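PDB 3KYA: putative phosphatase, which binds zinc ions and may act as a hydrolase, although its substrate and its presumed phosphatase activity remain unestablished. Local coordinates for residues G142-D147 with Q165-K170; D147-D152 with A201-Y206; D152-C157 with M457-D462; V223-R228 with V277-T282. All coordinates share one frame; numbering follows the deposited sequence.

In the fold
The four contacts sample one six-bladed beta-propeller at different depths. Contacts 1 and 3 share a blade: strand 153-159 lies between the two strands of contact 1 and, in contact 3, packs Leu154 and Ile156 of that same face against the last blade. Both reach the same zinc ion, to which each gives one ligand. Contact 3 is fully buried and rests on aliphatic groups against rings; contact 1 is only partly buried. Contact 2, which shares Asp147 with contact 1 and Asp152 with contact 3, joins two loops nearer the surface, where turns and polar side chains surround a small apolar touch. Contact 4, the farthest out from the chain's centre, is nevertheless buried, and is the one contact with a helix.

Contact 1 of 4, residues G142-D147 with Q165-K170; sequences GRLAFD and QLIDLK. With ZN (zinc ion), chain X.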
# COMPACT_ATOMS: atom_id res chain seq x y z
N GLY A 142 -17.81 -20.52 15.00
CA GLY A 142 -18.59 -20.89 13.81
C GLY A 142 -18.01 -20.58 12.46
O GLY A 142 -16.97 -19.92 12.35
N ARG A 143 -18.65 -21.14 11.42
CA ARG A 143 -18.31 -20.89 10.03
C ARG A 143 -19.58 -20.61 9.24
O ARG A 143 -20.65 -21.14 9.53
CB ARG A 143 -17.58 -22.08 9.40
CG ARG A 143 -16.21 -22.36 10.02
CD ARG A 143 -15.21 -21.23 9.75
NE ARG A 143 -13.87 -21.60 10.17
CZ ARG A 143 -13.43 -21.58 11.43
NH1 ARG A 143 -14.22 -21.21 12.43
NH2 ARG A 143 -12.18 -21.94 11.68
N LEU A 144 -19.45 -19.78 8.21
CA LEU A 144 -20.56 -19.34 7.40
C LEU A 144 -20.53 -19.87 5.96
O LEU A 144 -19.45 -20.06 5.39
CB LEU A 144 -20.56 -17.81 7.35
CG LEU A 144 -20.81 -17.03 8.65
CD1 LEU A 144 -20.57 -15.52 8.42
CD2 LEU A 144 -22.22 -17.27 9.21
N ALA A 145 -21.71 -20.08 5.37
CA ALA A 145 -21.80 -20.49 3.96
C ALA A 145 -23.16 -20.17 3.35
O ALA A 145 -24.19 -20.50 3.94
CB ALA A 145 -21.49 -22.00 3.79
N PHE A 146 -23.16 -19.50 2.20
CA PHE A 146 -24.40 -19.24 1.47
C PHE A 146 -24.89 -20.47 0.71
O PHE A 146 -24.09 -21.26 0.21
CB PHE A 146 -24.22 -18.19 0.36
CG PHE A 146 -24.00 -16.78 0.83
CD1 PHE A 146 -25.00 -16.08 1.48
CD2 PHE A 146 -22.80 -16.13 0.55
CE1 PHE A 146 -24.80 -14.77 1.89
CE2 PHE A 146 -22.60 -14.82 0.96
CZ PHE A 146 -23.59 -14.14 1.62
N ASP A 147 -26.21 -20.59 0.55
CA ASP A 147 -26.77 -21.57 -0.37
C ASP A 147 -26.41 -21.03 -1.77
O ASP A 147 -26.83 -19.93 -2.12
CB ASP A 147 -28.28 -21.66 -0.19
CG ASP A 147 -28.95 -22.66 -1.13
OD1 ASP A 147 -28.36 -23.05 -2.16
OD2 ASP A 147 -30.12 -23.04 -0.85
N GLN A 165 -27.83 -23.64 11.71
CA GLN A 165 -28.87 -22.61 11.63
C GLN A 165 -28.91 -21.90 10.28
O GLN A 165 -27.92 -21.86 9.54
CB GLN A 165 -28.68 -21.60 12.75
CG GLN A 165 -28.88 -22.18 14.15
CD GLN A 165 -28.86 -21.11 15.23
OE1 GLN A 165 -27.89 -20.35 15.35
NE2 GLN A 165 -29.92 -21.04 16.03
N LEU A 166 -30.10 -21.37 9.98
CA LEU A 166 -30.35 -20.59 8.79
C LEU A 166 -30.60 -19.14 9.19
O LEU A 166 -31.54 -18.85 9.93
CB LEU A 166 -31.59 -21.11 8.06
CG LEU A 166 -32.07 -20.26 6.89
CD1 LEU A 166 -30.99 -20.09 5.81
CD2 LEU A 166 -33.35 -20.86 6.29
N ILE A 167 -29.73 -18.26 8.68
CA ILE A 167 -29.87 -16.82 8.82
C ILE A 167 -30.55 -16.41 7.50
O ILE A 167 -29.89 -16.36 6.45
CB ILE A 167 -28.49 -16.13 8.99
CG1 ILE A 167 -27.75 -16.70 10.21
CG2 ILE A 167 -28.62 -14.60 9.04
CD1 ILE A 167 -26.18 -16.48 10.19
N ASP A 168 -31.87 -16.16 7.53
CA ASP A 168 -32.64 -15.84 6.32
C ASP A 168 -32.68 -14.33 6.17
O ASP A 168 -33.40 -13.63 6.88
CB ASP A 168 -34.05 -16.47 6.36
CG ASP A 168 -34.76 -16.44 5.00
OD1 ASP A 168 -34.59 -15.45 4.27
OD2 ASP A 168 -35.51 -17.40 4.67
N LEU A 169 -31.87 -13.83 5.25
CA LEU A 169 -31.68 -12.40 5.05
C LEU A 169 -32.90 -11.71 4.44
O LEU A 169 -33.05 -10.49 4.56
CB LEU A 169 -30.45 -12.17 4.17
CG LEU A 169 -29.15 -12.75 4.74
CD1 LEU A 169 -27.99 -12.69 3.73
CD2 LEU A 169 -28.78 -12.06 6.06
N LYS A 170 -33.75 -12.47 3.77
CA LYS A 170 -34.95 -11.91 3.14
C LYS A 170 -36.05 -11.66 4.17
O LYS A 170 -36.60 -10.55 4.22
CB LYS A 170 -35.49 -12.82 2.02
CG LYS A 170 -36.73 -12.26 1.29
CD LYS A 170 -37.34 -13.31 0.36
CE LYS A 170 -38.56 -12.80 -0.37
NZ LYS A 170 -39.70 -12.44 0.53
ZN ZN X . -36.10 -18.18 2.88
O HOH W 1 -35.98 -16.48 2.12
O HOH W 2 -36.98 -18.81 0.99
O HOH W 3 -36.76 -19.68 3.83
O HOH W 4 -38.28 -17.87 3.50
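The Phe146 ring meets Leu169 at its edge, where Leu169 CD1 lies near the ring plane, 4.2 Å from Phe146 CE1. The side chains of Leu154, Val450 and Asp452 also touch this phenylalanine. The contact lies within one beta-propeller blade: strands 141-147 and 161-168 flank strand 153-159 in an antiparallel sheet, and their side chains meet across it. The second touch is Leu144 on Ile167, which cross at about a right angle, with Leu144 CD2 4.2 Å from Ile167 CD1. The first torsion of Ile167 (chi1 -58°) sets CG1 opposite the carbonyl carbon, and the CD1 methyl at its end does the touching. On the opposite face of the strand, between Ile167 and Leu169 in sequence, Asp168 carries the other flat group, a carboxylate whose two oxygens have separate tasks. Asp168 OD2 binds the zinc ion at 2.0 Å, a site completed by His153 and four waters. Asp168 OD1 accepts a hydrogen bond from water 1, itself a zinc ligand, at an OD1 to water distance of 2.8 Å. The same Asp168 OD1 closes an Asx turn by taking the backbone N of Lys170 at 3.1 Å.

Contact 2 of 4, residues D147-D152 with A201-Y206; sequences DPLNKD and ADEAEY. With ZN (zinc ion), chain B; EDO (1,2-ethanediol), chain H; EDO (1,2-ethanediol), chain L.
Pro148 and Leu149 close on Ala204 from one beta turn to another. The proline presents the flank of its ring, with CG 3.8 Å from Ala204 CB and its CB and CD only slightly farther, so that the alanine methyl lies against three ring carbons. Leu149 comes in beside it: its CG stands 4.1 Å from the same Ala204 CB, while CD1 extends past the methyl to 3.9 Å from the backbone O of Glu203. Both residues sit on the type I turn from Asp147 to Asn150, and their target on the type II turn from Asp202 to Glu205.

Side-chain bonds hold both loops. Asp147 OD1 receives the backbone N of Leu149 at 2.9 Å from above the carboxylate plane, an Asx turn. Asn150 OD1 makes a second Asx turn with the N of Asp152, 3.0 Å away, while ND2 binds a 1,2-ethanediol. With a valine in place of Asn150, the Asp152 N is likely to lose its partner and the corner at that residue to shift more freely. In the other loop Glu205 OE1 takes the N of Asp202, and Glu205 OE2 holds a zinc ion at 2.3 Å. The carboxylate of Glu203 turns to Lys195.

The two loops belong to adjacent blades of the propeller, one linking strand 141-147 to 153-159, the other strand 188-193 to 206-211. Pro148 and Ala204 both rest on Phe193 of strand 188-193, and Arg228, just past strand 220-227, ties the loops together through Asp147 OD2 and Ala204 O.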
# COMPACT_ATOMS: atom_id res chain seq x y z
N ASP A 147 -26.21 -20.59 0.55
CA ASP A 147 -26.77 -21.57 -0.37
C ASP A 147 -26.41 -21.03 -1.77
O ASP A 147 -26.83 -19.93 -2.12
CB ASP A 147 -28.28 -21.66 -0.19
CG ASP A 147 -28.95 -22.66 -1.13
OD1 ASP A 147 -28.36 -23.05 -2.16
OD2 ASP A 147 -30.12 -23.04 -0.85
N PRO A 148 -25.61 -21.78 -2.57
CA PRO A 148 -25.24 -21.25 -3.90
C PRO A 148 -26.43 -20.93 -4.80
O PRO A 148 -26.28 -20.11 -5.70
CB PRO A 148 -24.37 -22.37 -4.51
CG PRO A 148 -23.88 -23.16 -3.34
CD PRO A 148 -24.98 -23.09 -2.31
N LEU A 149 -27.60 -21.52 -4.55
CA LEU A 149 -28.77 -21.26 -5.36
C LEU A 149 -29.63 -20.13 -4.79
O LEU A 149 -30.58 -19.72 -5.43
CB LEU A 149 -29.63 -22.52 -5.49
CG LEU A 149 -28.93 -23.79 -5.97
CD1 LEU A 149 -29.97 -24.91 -6.13
CD2 LEU A 149 -28.16 -23.55 -7.27
N ASN A 150 -29.32 -19.63 -3.60
CA ASN A 150 -30.10 -18.55 -2.99
C ASN A 150 -29.30 -17.84 -1.92
O ASN A 150 -29.21 -18.30 -0.78
CB ASN A 150 -31.41 -19.11 -2.42
CG ASN A 150 -32.29 -18.04 -1.78
OD1 ASN A 150 -31.95 -16.86 -1.78
ND2 ASN A 150 -33.42 -18.45 -1.23
N LYS A 151 -28.69 -16.71 -2.28
CA LYS A 151 -27.84 -15.97 -1.35
C LYS A 151 -28.61 -15.24 -0.23
O LYS A 151 -27.99 -14.60 0.62
CB LYS A 151 -26.83 -15.06 -2.09
CG LYS A 151 -25.68 -15.88 -2.71
CD LYS A 151 -24.50 -15.03 -3.15
CE LYS A 151 -24.84 -14.14 -4.28
NZ LYS A 151 -23.64 -13.39 -4.76
N ASP A 152 -29.94 -15.34 -0.22
CA ASP A 152 -30.74 -14.87 0.91
C ASP A 152 -30.59 -15.88 2.07
O ASP A 152 -30.90 -15.55 3.23
CB ASP A 152 -32.23 -14.76 0.56
CG ASP A 152 -32.54 -13.68 -0.46
OD1 ASP A 152 -31.75 -12.74 -0.61
OD2 ASP A 152 -33.64 -13.75 -1.07
N ALA A 201 -25.55 -35.58 -10.19
CA ALA A 201 -26.00 -34.59 -9.20
C ALA A 201 -26.06 -33.17 -9.76
O ALA A 201 -25.14 -32.71 -10.41
CB ALA A 201 -25.04 -34.62 -7.99
N ASP A 202 -27.17 -32.49 -9.50
CA ASP A 202 -27.31 -31.10 -9.91
C ASP A 202 -26.50 -30.19 -9.00
O ASP A 202 -26.10 -30.59 -7.92
CB ASP A 202 -28.78 -30.69 -9.93
CG ASP A 202 -29.47 -31.18 -11.19
OD1 ASP A 202 -29.06 -30.75 -12.29
OD2 ASP A 202 -30.39 -31.98 -11.09
N GLU A 203 -26.26 -28.98 -9.48
CA GLU A 203 -25.50 -27.95 -8.75
C GLU A 203 -26.08 -27.74 -7.37
O GLU A 203 -27.26 -27.46 -7.24
CB GLU A 203 -25.55 -26.64 -9.53
CG GLU A 203 -24.71 -25.49 -8.94
CD GLU A 203 -23.22 -25.65 -9.16
OE1 GLU A 203 -22.81 -26.40 -10.08
OE2 GLU A 203 -22.44 -24.99 -8.43
N ALA A 204 -25.24 -27.87 -6.34
CA ALA A 204 -25.63 -27.67 -4.93
C ALA A 204 -26.84 -28.50 -4.47
O ALA A 204 -27.59 -28.07 -3.59
CB ALA A 204 -25.85 -26.17 -4.64
N GLU A 205 -27.00 -29.69 -5.04
CA GLU A 205 -28.05 -30.60 -4.62
C GLU A 205 -27.68 -31.19 -3.26
O GLU A 205 -28.54 -31.67 -2.53
CB GLU A 205 -28.26 -31.70 -5.67
CG GLU A 205 -29.44 -32.62 -5.34
CD GLU A 205 -29.80 -33.63 -6.45
OE1 GLU A 205 -29.07 -33.75 -7.47
OE2 GLU A 205 -30.84 -34.31 -6.27
N TYR A 206 -26.38 -31.16 -2.93
CA TYR A 206 -25.89 -31.70 -1.67
C TYR A 206 -25.05 -30.72 -0.85
O TYR A 206 -24.13 -30.08 -1.37
CB TYR A 206 -25.05 -32.95 -1.93
CG TYR A 206 -25.82 -34.05 -2.64
CD1 TYR A 206 -25.94 -34.05 -4.03
CD2 TYR A 206 -26.45 -35.06 -1.93
CE1 TYR A 206 -26.66 -35.04 -4.69
CE2 TYR A 206 -27.18 -36.05 -2.57
CZ TYR A 206 -27.28 -36.04 -3.95
OH TYR A 206 -28.00 -37.02 -4.60
ZN ZN B . -31.60 -34.65 -8.44
C1 EDO H . -28.13 -17.53 -7.29
O1 EDO H . -28.83 -16.68 -8.21
C2 EDO H . -27.79 -16.79 -5.99
O2 EDO H . -28.97 -16.27 -5.35
C1 EDO L . -33.43 -23.26 -3.06
O1 EDO L . -34.57 -23.30 -3.92
C2 EDO L . -33.17 -21.82 -2.65
O2 EDO L . -34.00 -21.45 -1.54

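Contact 3 of 4, residues D152-C157 with M457-D462; sequences DHLYIC and MFYVHD. With ZN (zinc ion), chain X.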
# COMPACT_ATOMS: atom_id res chain seq x y z
N ASP A 152 -29.94 -15.34 -0.22
CA ASP A 152 -30.74 -14.87 0.91
C ASP A 152 -30.59 -15.88 2.07
O ASP A 152 -30.90 -15.55 3.23
CB ASP A 152 -32.23 -14.76 0.56
CG ASP A 152 -32.54 -13.68 -0.46
OD1 ASP A 152 -31.75 -12.74 -0.61
OD2 ASP A 152 -33.64 -13.75 -1.07
N HIS A 153 -30.14 -17.10 1.77
CA HIS A 153 -29.98 -18.13 2.79
C HIS A 153 -28.53 -18.30 3.19
O HIS A 153 -27.73 -18.84 2.42
CB HIS A 153 -30.58 -19.46 2.35
CG HIS A 153 -32.07 -19.47 2.29
ND1 HIS A 153 -32.80 -20.51 1.75
CD2 HIS A 153 -32.98 -18.54 2.68
CE1 HIS A 153 -34.09 -20.24 1.84
NE2 HIS A 153 -34.22 -19.05 2.39
N LEU A 154 -28.21 -17.80 4.39
CA LEU A 154 -26.87 -17.87 4.96
C LEU A 154 -26.87 -18.88 6.11
O LEU A 154 -27.54 -18.68 7.14
CB LEU A 154 -26.44 -16.49 5.46
CG LEU A 154 -25.05 -16.40 6.08
CD1 LEU A 154 -23.96 -16.87 5.09
CD2 LEU A 154 -24.79 -14.98 6.57
N TYR A 155 -26.15 -19.98 5.92
CA TYR A 155 -26.07 -21.03 6.93
C TYR A 155 -24.86 -20.82 7.84
O TYR A 155 -23.81 -20.27 7.42
CB TYR A 155 -26.00 -22.43 6.29
CG TYR A 155 -27.28 -22.89 5.58
CD1 TYR A 155 -28.37 -23.37 6.31
CD2 TYR A 155 -27.39 -22.84 4.19
CE1 TYR A 155 -29.54 -23.78 5.66
CE2 TYR A 155 -28.56 -23.25 3.54
CZ TYR A 155 -29.63 -23.74 4.28
OH TYR A 155 -30.80 -24.15 3.66
N ILE A 156 -25.01 -21.24 9.09
CA ILE A 156 -23.94 -21.17 10.07
C ILE A 156 -23.86 -22.50 10.82
O ILE A 156 -24.88 -23.03 11.28
CB ILE A 156 -24.12 -19.97 11.04
CG1 ILE A 156 -22.93 -19.88 12.02
CG2 ILE A 156 -25.49 -20.02 11.78
CD1 ILE A 156 -22.87 -18.56 12.80
N CYS A 157 -22.65 -23.05 10.89
CA CYS A 157 -22.38 -24.27 11.63
C CYS A 157 -21.44 -23.92 12.77
O CYS A 157 -20.64 -22.96 12.67
CB CYS A 157 -21.80 -25.38 10.76
SG CYS A 157 -20.19 -25.07 10.01
N MSE A 457 -20.65 -7.20 -0.19
CA MSE A 457 -20.65 -7.08 1.27
C MSE A 457 -20.23 -8.36 1.95
O MSE A 457 -20.43 -9.47 1.44
CB MSE A 457 -22.04 -6.67 1.78
CG MSE A 457 -23.12 -7.66 1.53
SE MSE A 457 -24.85 -6.86 2.05
CE MSE A 457 -24.61 -7.00 3.96
N PHE A 458 -19.66 -8.18 3.13
CA PHE A 458 -19.23 -9.28 3.95
C PHE A 458 -20.20 -9.50 5.09
O PHE A 458 -20.81 -8.55 5.59
CB PHE A 458 -17.89 -8.98 4.64
CG PHE A 458 -16.71 -8.78 3.72
CD1 PHE A 458 -16.41 -7.52 3.19
CD2 PHE A 458 -15.82 -9.83 3.48
CE1 PHE A 458 -15.28 -7.34 2.39
CE2 PHE A 458 -14.70 -9.66 2.69
CZ PHE A 458 -14.42 -8.41 2.14
N TYR A 459 -20.36 -10.77 5.48
CA TYR A 459 -21.03 -11.13 6.73
C TYR A 459 -19.94 -11.76 7.60
O TYR A 459 -19.15 -12.58 7.12
CB TYR A 459 -22.19 -12.10 6.55
CG TYR A 459 -23.33 -11.47 5.81
CD1 TYR A 459 -24.31 -10.77 6.50
CD2 TYR A 459 -23.41 -11.53 4.43
CE1 TYR A 459 -25.35 -10.17 5.84
CE2 TYR A 459 -24.46 -10.95 3.76
CZ TYR A 459 -25.42 -10.26 4.46
OH TYR A 459 -26.46 -9.66 3.81
N VAL A 460 -19.90 -11.38 8.87
CA VAL A 460 -18.89 -11.83 9.79
C VAL A 460 -19.52 -12.46 11.01
O VAL A 460 -20.45 -11.89 11.57
CB VAL A 460 -18.07 -10.63 10.29
CG1 VAL A 460 -16.95 -11.10 11.22
CG2 VAL A 460 -17.52 -9.80 9.10
N HIS A 461 -19.02 -13.61 11.45
CA HIS A 461 -19.50 -14.22 12.68
C HIS A 461 -18.59 -13.81 13.83
O HIS A 461 -17.43 -14.27 13.92
CB HIS A 461 -19.58 -15.74 12.56
CG HIS A 461 -19.97 -16.41 13.84
ND1 HIS A 461 -19.43 -17.61 14.25
CD2 HIS A 461 -20.78 -16.00 14.85
CE1 HIS A 461 -19.94 -17.94 15.43
NE2 HIS A 461 -20.75 -16.97 15.82
N ASP A 462 -19.11 -12.93 14.68
CA ASP A 462 -18.39 -12.41 15.85
C ASP A 462 -18.81 -13.33 17.01
O ASP A 462 -19.83 -13.12 17.68
CB ASP A 462 -18.76 -10.94 16.04
CG ASP A 462 -17.91 -10.23 17.08
OD1 ASP A 462 -17.40 -10.88 18.00
OD2 ASP A 462 -17.81 -8.99 16.97
ZN ZN X . -36.10 -18.18 2.88
O HOH W 2 -36.98 -18.81 0.99
O HOH W 3 -36.76 -19.68 3.83
O HOH W 4 -38.28 -17.87 3.50
O HOH W 1 -35.98 -16.48 2.12
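Ile156 and His461 make a CH-pi contact in which the Ile156 CD1 methyl sits over the centre of the imidazole face, 3.7 Å from the His461 ring centroid and only 7° off the normal. The isoleucine carries CG1 opposite its backbone N (chi1 -177°) with CD1 extended beyond, and meets the histidine at about a right angle. Plain van der Waals packing supplies the second touch, Leu154 CD2 reaching Tyr459 CG at 3.9 Å and lying equally near Tyr459 CB, so that it takes the base of the aromatic side chain rather than its hydroxyl end.

These residues lie on the facing sides of two blades of a six-bladed beta-propeller. Strand 153-159 belongs to the first and strand 457-462 to the last, which is completed by the early strand 105-110 in the manner of a molecular velcro closure; the contact is thus where the ring of blades comes full circle.

A hydrogen bond holds the imidazole. His461 NE2 donates to the backbone O of Phe138, which helps set the ring's rotation; replacing His461 with a serine would probably deprive the Phe138 carbonyl of its donor and open a gap against Ile156 CD1. Metal binding occupies the other face of strand 153-159, where His153 NE2 holds the zinc ion at 2.1 Å, joined by Asp168 and four waters in a six-ligand shell.

Contact 4 of 4, residues V223-R228 with V277-T282; sequences VYIIKR and VDYFKT
Ile225 touches both Tyr279 and Phe280, one with each of its two branches. Its first torsion (chi1 -164°) places CG1 opposite the backbone N and leaves CG2 between N and the carbonyl carbon; the extended CG1 arm then brings Ile225 CD1 within 4.0 Å of Phe280 CZ, while CG2 stands at the same distance from Tyr279 OH. Neither ring is met squarely: each methyl approaches obliquely, and the isoleucine and phenylalanine reach toward each other from opposite directions.

The two aromatic residues are consecutive in helix 276-284, but their first torsions differ. Tyr279 has CG opposite its backbone N (chi1 172°), whereas Phe280 has it opposite the carbonyl carbon, and with these torsions Tyr279 CD2 comes to lie over the centre of the Phe280 ring, 3.7 Å above its plane. Trp289 meets Tyr279 edge-to-face, and Tyr206 meets the Phe280 ring. One turn along, Thr282 OG1 bonds back to Asp278 O at 2.8 Å, a carbonyl that also accepts the Thr282 backbone N.

In the propeller the helix follows strand 270-274 and precedes strand 300-305 of one blade, and its aromatic residues pack against strand 220-227 of the blade before. The contact is dispersive, methyls against a phenyl end and the hydroxyl end of a tyrosine, which is consistent with these two segments being held by shape and burial rather than by hydrogen bonds between them.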
# COMPACT_ATOMS: atom_id res chain seq x y z
N VAL A 223 -16.90 -36.70 7.32
CA VAL A 223 -17.74 -35.92 6.41
C VAL A 223 -19.08 -36.60 6.07
O VAL A 223 -19.13 -37.79 5.73
CB VAL A 223 -17.01 -35.63 5.07
CG1 VAL A 223 -17.80 -34.62 4.22
CG2 VAL A 223 -15.54 -35.15 5.29
N TYR A 224 -20.15 -35.81 6.15
CA TYR A 224 -21.49 -36.26 5.78
C TYR A 224 -21.98 -35.47 4.57
O TYR A 224 -21.49 -34.36 4.29
CB TYR A 224 -22.48 -36.07 6.94
CG TYR A 224 -22.25 -36.99 8.12
CD1 TYR A 224 -21.31 -36.69 9.10
CD2 TYR A 224 -22.99 -38.16 8.27
CE1 TYR A 224 -21.10 -37.54 10.19
CE2 TYR A 224 -22.78 -39.01 9.36
CZ TYR A 224 -21.84 -38.69 10.31
OH TYR A 224 -21.62 -39.53 11.39
N ILE A 225 -22.96 -36.04 3.88
CA ILE A 225 -23.59 -35.41 2.73
C ILE A 225 -25.11 -35.39 2.95
O ILE A 225 -25.71 -36.42 3.28
CB ILE A 225 -23.16 -36.11 1.41
CG1 ILE A 225 -23.49 -35.24 0.21
CG2 ILE A 225 -23.79 -37.54 1.28
CD1 ILE A 225 -22.80 -35.66 -1.09
N ILE A 226 -25.71 -34.21 2.78
CA ILE A 226 -27.15 -33.98 3.03
C ILE A 226 -27.85 -33.55 1.74
O ILE A 226 -27.50 -32.54 1.15
CB ILE A 226 -27.37 -32.89 4.09
CG1 ILE A 226 -26.60 -33.22 5.37
CG2 ILE A 226 -28.87 -32.71 4.38
CD1 ILE A 226 -26.68 -32.16 6.45
N LYS A 227 -28.86 -34.30 1.32
CA LYS A 227 -29.54 -34.05 0.06
C LYS A 227 -30.70 -33.06 0.19
O LYS A 227 -31.56 -33.17 1.08
CB LYS A 227 -30.07 -35.36 -0.51
CG LYS A 227 -30.59 -35.27 -1.94
CD LYS A 227 -31.05 -36.63 -2.43
CE LYS A 227 -31.40 -36.59 -3.90
NZ LYS A 227 -31.92 -37.91 -4.32
N ARG A 228 -30.72 -32.10 -0.73
CA ARG A 228 -31.76 -31.09 -0.79
C ARG A 228 -33.12 -31.77 -1.00
O ARG A 228 -33.25 -32.72 -1.79
CB ARG A 228 -31.44 -30.11 -1.93
CG ARG A 228 -32.28 -28.82 -1.95
CD ARG A 228 -31.92 -27.93 -3.15
NE ARG A 228 -30.56 -27.36 -3.11
CZ ARG A 228 -30.23 -26.17 -2.59
NH1 ARG A 228 -31.14 -25.40 -1.99
NH2 ARG A 228 -28.97 -25.77 -2.64
N VAL A 277 -17.80 -38.61 -7.90
CA VAL A 277 -18.32 -39.53 -8.94
C VAL A 277 -18.25 -40.97 -8.44
O VAL A 277 -19.16 -41.76 -8.69
CB VAL A 277 -17.55 -39.42 -10.28
CG1 VAL A 277 -17.92 -40.56 -11.22
CG2 VAL A 277 -17.83 -38.08 -10.95
N ASP A 278 -17.17 -41.31 -7.72
CA ASP A 278 -17.01 -42.67 -7.16
C ASP A 278 -18.17 -43.01 -6.22
O ASP A 278 -18.71 -44.12 -6.24
CB ASP A 278 -15.69 -42.81 -6.38
CG ASP A 278 -14.46 -42.74 -7.27
OD1 ASP A 278 -14.61 -42.86 -8.51
OD2 ASP A 278 -13.34 -42.61 -6.73
N TYR A 279 -18.55 -42.03 -5.41
CA TYR A 279 -19.64 -42.19 -4.46
C TYR A 279 -21.00 -42.37 -5.15
O TYR A 279 -21.71 -43.34 -4.86
CB TYR A 279 -19.70 -40.99 -3.50
CG TYR A 279 -20.93 -41.02 -2.64
CD1 TYR A 279 -21.04 -41.92 -1.59
CD2 TYR A 279 -22.00 -40.15 -2.89
CE1 TYR A 279 -22.16 -41.96 -0.81
CE2 TYR A 279 -23.13 -40.19 -2.11
CZ TYR A 279 -23.21 -41.09 -1.07
OH TYR A 279 -24.33 -41.14 -0.28
N PHE A 280 -21.34 -41.46 -6.06
CA PHE A 280 -22.65 -41.51 -6.72
C PHE A 280 -22.80 -42.71 -7.67
O PHE A 280 -23.89 -43.26 -7.76
CB PHE A 280 -22.95 -40.20 -7.43
CG PHE A 280 -23.21 -39.07 -6.49
CD1 PHE A 280 -24.36 -39.07 -5.70
CD2 PHE A 280 -22.33 -38.01 -6.39
CE1 PHE A 280 -24.60 -38.03 -4.81
CE2 PHE A 280 -22.57 -36.97 -5.51
CZ PHE A 280 -23.70 -36.99 -4.71
N LYS A 281 -21.71 -43.10 -8.34
CA LYS A 281 -21.72 -44.27 -9.21
C LYS A 281 -22.02 -45.54 -8.41
O LYS A 281 -22.76 -46.41 -8.87
CB LYS A 281 -20.38 -44.40 -9.95
CG LYS A 281 -20.28 -45.58 -10.92
CD LYS A 281 -18.96 -45.58 -11.68
N THR A 282 -21.43 -45.64 -7.22
CA THR A 282 -21.63 -46.79 -6.32
C THR A 282 -23.07 -46.91 -5.83
O THR A 282 -23.65 -47.99 -5.85
CB THR A 282 -20.71 -46.70 -5.08
OG1 THR A 282 -19.33 -46.70 -5.49
CG2 THR A 282 -20.95 -47.88 -4.14